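Local coordinates for fucolectin-related protein (Streptococcus pneumoniae, PDB 2WMF) that probably hydrolyses host blood-group carbohydrate antigens, acting as a family 98 glycoside hydrolase in a pneumococcus that uses fucose, at residues I275-M280 against M363-N368; V282-G287 against Q425-S430. One frame throughout, in Å; residues are numbered along the deposited sequence.

How the contacts relate
Both contacts pin helix 272-283, the helix that precedes the last strand of the eight-stranded parallel barrel, to parts of the chain that come after the barrel. The centre of contact 1 lies about 8 Å from the centre of the chain, and all four residues that touch are buried; it sets the middle of the helix against the loop 363-368. Contact 2, its centre about 13 Å from that of the chain, takes the C-terminal end of the helix to the edge strand 423-427, where burial gives way to partial exposure at Val427. The first works by van der Waals contact, one pair apolar and the other a proline ring on a carboxylate; the second adds a weak side-chain hydrogen bond and a water bridge.

Contact 1: residues I275-M280 against M363-N368; sequences IAMEMM and MPLYNN
Met277 and Glu278, neighbours on helix 272-283, pack against Leu365 and Pro364 of a loop that follows the barrel, joining a helix of the (beta/alpha)8 barrel to the C-terminal part of the chain. The two pairs sit side by side. In the first, the end of Met277 reaches Leu365: its CE methyl lies 3.7 Å from Leu365 CD2 and at the same distance from CD1, so it rests against the fork of the isobutyl group. The methionine runs out fairly straight through chi2 and then bends at chi3 (48°), which swings CE over to the leucine. Leu365 reaches back with CG opposite its own carbonyl carbon, and CD2 also approaches Met277 CB at 4.0 Å. Tyr434 of strand 430-434 touches both side chains, and Tyr467 adds to the packing on Met277.

In the second pair the proline ring meets the carboxylate end of Glu278. The CA-CB bond of the glutamate does not aim at the loop; CG lies opposite the carbonyl carbon, and the chain stays extended beyond it (chi2 -160°), which carries the carboxylate out to the proline. The oxygens have their polar partners elsewhere: OE1 takes a hydrogen bond from Asn213 ND2, and OE2 forms a salt bridge with Lys246. Together these hold the carboxylate in a buried place. The proline makes no hydrogen bond to it, and the two side chains cross at a slant. CG of Pro364 sits over one face of the Glu278 carboxylate, 3.5 Å from CD and equally far, 3.7 Å, from OE1 and OE2.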
loop_
_atom_site.group_PDB
_atom_site.type_symbol
_atom_site.label_atom_id
_atom_site.label_comp_id
_atom_site.label_asym_id
_atom_site.label_seq_id
_atom_site.Cartn_x
_atom_site.Cartn_y
_atom_site.Cartn_z
ATOM N N ILE A 275 -3.706 -1.136 -7.611
ATOM C CA ILE A 275 -3.156 -1.704 -6.366
ATOM C C ILE A 275 -1.677 -1.210 -6.184
ATOM O O ILE A 275 -1.263 -0.719 -5.110
ATOM C CB ILE A 275 -3.189 -3.221 -6.354
ATOM C CG1 ILE A 275 -4.625 -3.752 -6.403
ATOM C CG2 ILE A 275 -2.549 -3.777 -5.069
ATOM C CD1 ILE A 275 -4.689 -5.219 -6.807
ATOM N N ALA A 276 -0.918 -1.318 -7.280
ATOM C CA ALA A 276 0.465 -0.794 -7.320
ATOM C C ALA A 276 0.562 0.715 -7.085
ATOM O O ALA A 276 1.508 1.195 -6.408
ATOM C CB ALA A 276 1.168 -1.207 -8.601
ATOM N N MET A 277 -0.392 1.473 -7.622
ATOM C CA MET A 277 -0.410 2.917 -7.361
ATOM C C MET A 277 -0.627 3.243 -5.859
ATOM O O MET A 277 0.016 4.155 -5.296
ATOM C CB MET A 277 -1.452 3.585 -8.239
ATOM C CG MET A 277 -1.070 3.495 -9.733
ATOM S SD MET A 277 -2.449 3.569 -10.943
ATOM C CE MET A 277 -3.293 4.922 -10.306
ATOM N N GLU A 278 -1.514 2.496 -5.190
ATOM C CA GLU A 278 -1.649 2.585 -3.734
ATOM C C GLU A 278 -0.296 2.266 -3.014
ATOM O O GLU A 278 0.072 2.959 -2.073
ATOM C CB GLU A 278 -2.799 1.707 -3.203
ATOM C CG GLU A 278 -4.167 1.944 -3.818
ATOM C CD GLU A 278 -5.279 1.416 -2.952
ATOM O OE1 GLU A 278 -5.188 1.531 -1.717
ATOM O OE2 GLU A 278 -6.251 0.831 -3.492
ATOM N N MET A 279 0.417 1.240 -3.489
ATOM C CA MET A 279 1.731 0.939 -2.925
ATOM C C MET A 279 2.700 2.110 -3.174
ATOM O O MET A 279 3.495 2.459 -2.300
ATOM C CB MET A 279 2.343 -0.337 -3.525
ATOM C CG MET A 279 1.469 -1.611 -3.307
ATOM S SD MET A 279 2.075 -3.011 -4.306
ATOM C CE MET A 279 3.641 -3.401 -3.516
ATOM N N MET A 280 2.639 2.719 -4.371
ATOM C CA MET A 280 3.477 3.887 -4.645
ATOM C C MET A 280 3.279 5.052 -3.653
ATOM O O MET A 280 4.222 5.691 -3.286
ATOM C CB MET A 280 3.230 4.397 -6.057
ATOM C CG MET A 280 4.202 5.479 -6.495
ATOM S SD MET A 280 3.851 6.171 -8.132
ATOM C CE MET A 280 4.410 4.824 -9.166
ATOM N N MET A 363 -11.103 7.841 -1.498
ATOM C CA MET A 363 -10.294 6.996 -2.355
ATOM C C MET A 363 -8.813 7.396 -2.284
ATOM O O MET A 363 -8.475 8.485 -1.845
ATOM C CB MET A 363 -10.796 7.121 -3.799
ATOM C CG MET A 363 -12.207 6.532 -3.946
ATOM S SD MET A 363 -12.171 4.737 -3.875
ATOM C CE MET A 363 -11.567 4.357 -5.562
ATOM N N PRO A 364 -7.947 6.452 -2.630
ATOM C CA PRO A 364 -6.539 6.627 -2.256
ATOM C C PRO A 364 -5.697 7.462 -3.194
ATOM O O PRO A 364 -4.608 7.916 -2.786
ATOM C CB PRO A 364 -6.018 5.168 -2.250
ATOM C CG PRO A 364 -6.878 4.468 -3.250
ATOM C CD PRO A 364 -8.220 5.084 -3.091
ATOM N N LEU A 365 -6.111 7.640 -4.454
ATOM C CA LEU A 365 -5.186 8.256 -5.413
ATOM C C LEU A 365 -5.042 9.756 -5.126
ATOM O O LEU A 365 -5.999 10.425 -4.789
ATOM C CB LEU A 365 -5.599 8.005 -6.872
ATOM C CG LEU A 365 -5.848 6.554 -7.279
ATOM C CD1 LEU A 365 -6.300 6.443 -8.770
ATOM C CD2 LEU A 365 -4.599 5.685 -6.967
ATOM N N TYR A 366 -3.804 10.247 -5.256
ATOM C CA TYR A 366 -3.541 11.683 -5.101
ATOM C C TYR A 366 -3.591 12.392 -6.477
ATOM O O TYR A 366 -3.159 11.837 -7.473
ATOM C CB TYR A 366 -2.169 11.904 -4.480
ATOM C CG TYR A 366 -2.142 11.468 -3.030
ATOM C CD1 TYR A 366 -3.132 11.909 -2.145
ATOM C CD2 TYR A 366 -1.180 10.563 -2.547
ATOM C CE1 TYR A 366 -3.119 11.524 -0.806
ATOM C CE2 TYR A 366 -1.164 10.181 -1.199
ATOM C CZ TYR A 366 -2.130 10.662 -0.325
ATOM O OH TYR A 366 -2.122 10.305 1.019
ATOM N N ASN A 367 -4.055 13.634 -6.516
ATOM C CA ASN A 367 -4.079 14.344 -7.802
ATOM C C ASN A 367 -2.731 14.979 -8.150
ATOM O O ASN A 367 -2.376 15.133 -9.299
ATOM C CB ASN A 367 -5.106 15.435 -7.749
ATOM C CG ASN A 367 -6.485 14.905 -7.451
ATOM O OD1 ASN A 367 -7.257 14.551 -8.388
ATOM N ND2 ASN A 367 -6.814 14.825 -6.186
ATOM N N ASN A 368 -2.012 15.359 -7.098
ATOM C CA ASN A 368 -0.830 16.233 -7.190
ATOM C C ASN A 368 0.270 15.632 -6.312
ATOM O O ASN A 368 -0.024 15.249 -5.169
ATOM C CB ASN A 368 -1.247 17.624 -6.646
ATOM C CG ASN A 368 -0.382 18.751 -7.117
ATOM O OD1 ASN A 368 0.727 18.556 -7.611
ATOM N ND2 ASN A 368 -0.933 19.981 -7.009
#

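Contact 2: residues V282-G287 against Q425-S430; sequences VYTGGG and QRVGNS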
loop_
_atom_site.group_PDB
_atom_site.type_symbol
_atom_site.label_atom_id
_atom_site.label_comp_id
_atom_site.label_asym_id
_atom_site.label_seq_id
_atom_site.Cartn_x
_atom_site.Cartn_y
_atom_site.Cartn_z
ATOM N N VAL A 282 2.628 4.795 -0.588
ATOM C CA VAL A 282 3.308 4.352 0.658
ATOM C C VAL A 282 4.833 4.474 0.455
ATOM O O VAL A 282 5.529 5.179 1.235
ATOM C CB VAL A 282 2.861 2.937 1.049
ATOM C CG1 VAL A 282 3.757 2.371 2.151
ATOM C CG2 VAL A 282 1.342 2.961 1.483
ATOM N N TYR A 283 5.309 3.824 -0.590
ATOM C CA TYR A 283 6.748 3.829 -0.973
ATOM C C TYR A 283 7.333 5.252 -0.989
ATOM O O TYR A 283 8.354 5.549 -0.328
ATOM C CB TYR A 283 6.912 3.131 -2.325
ATOM C CG TYR A 283 8.284 3.274 -2.898
ATOM C CD1 TYR A 283 9.272 2.352 -2.593
ATOM C CD2 TYR A 283 8.579 4.275 -3.813
ATOM C CE1 TYR A 283 10.552 2.470 -3.140
ATOM C CE2 TYR A 283 9.866 4.390 -4.375
ATOM C CZ TYR A 283 10.843 3.480 -4.028
ATOM O OH TYR A 283 12.140 3.634 -4.581
ATOM N N THR A 284 6.714 6.145 -1.771
ATOM C CA THR A 284 7.247 7.506 -1.929
ATOM C C THR A 284 7.145 8.344 -0.667
ATOM O O THR A 284 7.778 9.389 -0.578
ATOM C CB THR A 284 6.603 8.265 -3.119
ATOM O OG1 THR A 284 5.190 8.397 -2.910
ATOM C CG2 THR A 284 6.883 7.533 -4.455
ATOM N N GLY A 285 6.292 7.909 0.279
ATOM C CA GLY A 285 6.140 8.510 1.615
ATOM C C GLY A 285 7.063 7.929 2.659
ATOM O O GLY A 285 6.959 8.262 3.832
ATOM N N GLY A 286 7.970 7.068 2.235
ATOM C CA GLY A 286 8.876 6.403 3.157
ATOM C C GLY A 286 8.437 5.089 3.795
ATOM O O GLY A 286 9.125 4.502 4.647
ATOM N N GLY A 287 7.258 4.620 3.415
ATOM C CA GLY A 287 6.731 3.367 3.905
ATOM C C GLY A 287 7.507 2.150 3.430
ATOM O O GLY A 287 8.156 2.180 2.356
ATOM N N GLN A 425 5.236 13.339 -8.798
ATOM C CA GLN A 425 5.977 13.634 -7.582
ATOM C C GLN A 425 7.476 13.473 -7.870
ATOM O O GLN A 425 7.888 12.454 -8.369
ATOM C CB GLN A 425 5.569 12.698 -6.445
ATOM C CG GLN A 425 6.238 13.037 -5.153
ATOM C CD GLN A 425 6.005 12.046 -3.998
ATOM O OE1 GLN A 425 6.482 12.296 -2.858
ATOM N NE2 GLN A 425 5.239 10.940 -4.259
ATOM N N ARG A 426 8.265 14.484 -7.512
ATOM C CA ARG A 426 9.729 14.394 -7.609
ATOM C C ARG A 426 10.264 13.783 -6.310
ATOM O O ARG A 426 9.916 14.222 -5.210
ATOM C CB ARG A 426 10.324 15.730 -7.914
ATOM C CG ARG A 426 11.816 15.639 -8.224
ATOM C CD ARG A 426 12.083 15.098 -9.597
ATOM N NE ARG A 426 13.527 14.942 -9.767
ATOM C CZ ARG A 426 14.118 14.661 -10.916
ATOM N NH1 ARG A 426 13.407 14.386 -12.020
ATOM N NH2 ARG A 426 15.438 14.545 -10.965
ATOM N N VAL A 427 11.010 12.695 -6.474
ATOM C CA VAL A 427 11.596 11.930 -5.367
ATOM C C VAL A 427 13.073 11.774 -5.692
ATOM O O VAL A 427 13.427 10.939 -6.490
ATOM C CB VAL A 427 10.907 10.565 -5.224
ATOM C CG1 VAL A 427 11.511 9.762 -4.081
ATOM C CG2 VAL A 427 9.393 10.741 -5.017
ATOM N N GLY A 428 13.920 12.619 -5.107
ATOM C CA GLY A 428 15.339 12.588 -5.437
ATOM C C GLY A 428 15.559 12.801 -6.920
ATOM O O GLY A 428 15.064 13.781 -7.465
ATOM N N ASN A 429 16.244 11.862 -7.581
ATOM C CA ASN A 429 16.528 11.972 -9.021
ATOM C C ASN A 429 15.510 11.264 -9.886
ATOM O O ASN A 429 15.801 10.949 -11.026
ATOM C CB ASN A 429 17.947 11.458 -9.360
ATOM C CG ASN A 429 18.164 9.989 -9.017
ATOM O OD1 ASN A 429 17.694 9.497 -8.011
ATOM N ND2 ASN A 429 18.934 9.306 -9.833
ATOM N N SER A 430 14.305 11.064 -9.354
ATOM C CA SER A 430 13.247 10.396 -10.105
ATOM C C SER A 430 11.905 11.155 -10.090
ATOM O O SER A 430 11.629 11.938 -9.165
ATOM C CB SER A 430 12.977 9.011 -9.550
ATOM O OG SER A 430 14.121 8.197 -9.553
HETATM O O HOH W 1 5.146 11.399 -0.395
#
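Thr284 and Gln425 make the polar part of this contact. The amide nitrogen of Gln425, NE2, donates a weak hydrogen bond to Thr284 OG1, 2.9 Å long and bent to 146° at the hydrogen. Gln425 reaches it with an extended chain, CG opposite the backbone N (chi1 -176°), and the two side chains run past each other in opposite directions. The same threonine hydroxyl is bonded to Met280 O one helical turn back, so the glutamine meets an oxygen already tied to its own helix. On the other arm of the amide, OE1 takes a hydrogen bond from a water at 2.9 Å; that water also donates a weak bond of 3.3 Å to Thr284 O. His372 ND1 is a further partner of OE1, which helps fix the turn of the amide, and Arg334 NH1 bonds to Thr284 O.

The apolar part is small. Thr284 CG2 lies 4.1 Å from Val427 CG2, the two side chains crossing at about a right angle, and Tyr432 of the adjacent strand touches both residues.

Backbone bonds shape each partner. In 425-430, a type II' turn from Val427 to Ser430 makes a tight beta hairpin with strand 430-434: Val427 N bonds to Ser430 O, and Ser430 N returns to Val427 O. In 282-287, Gly287 N reaches Val282 O at 2.8 Å and Gly286 N reaches Tyr283 O at 3.0 Å, with Gly286 at positive phi (88°). This pairing is a Schellman motif, which ends helix 272-283 just ahead of barrel strand 289-293; Thr284, at this helix end, meets the edge strand of the C-terminal antiparallel sheet.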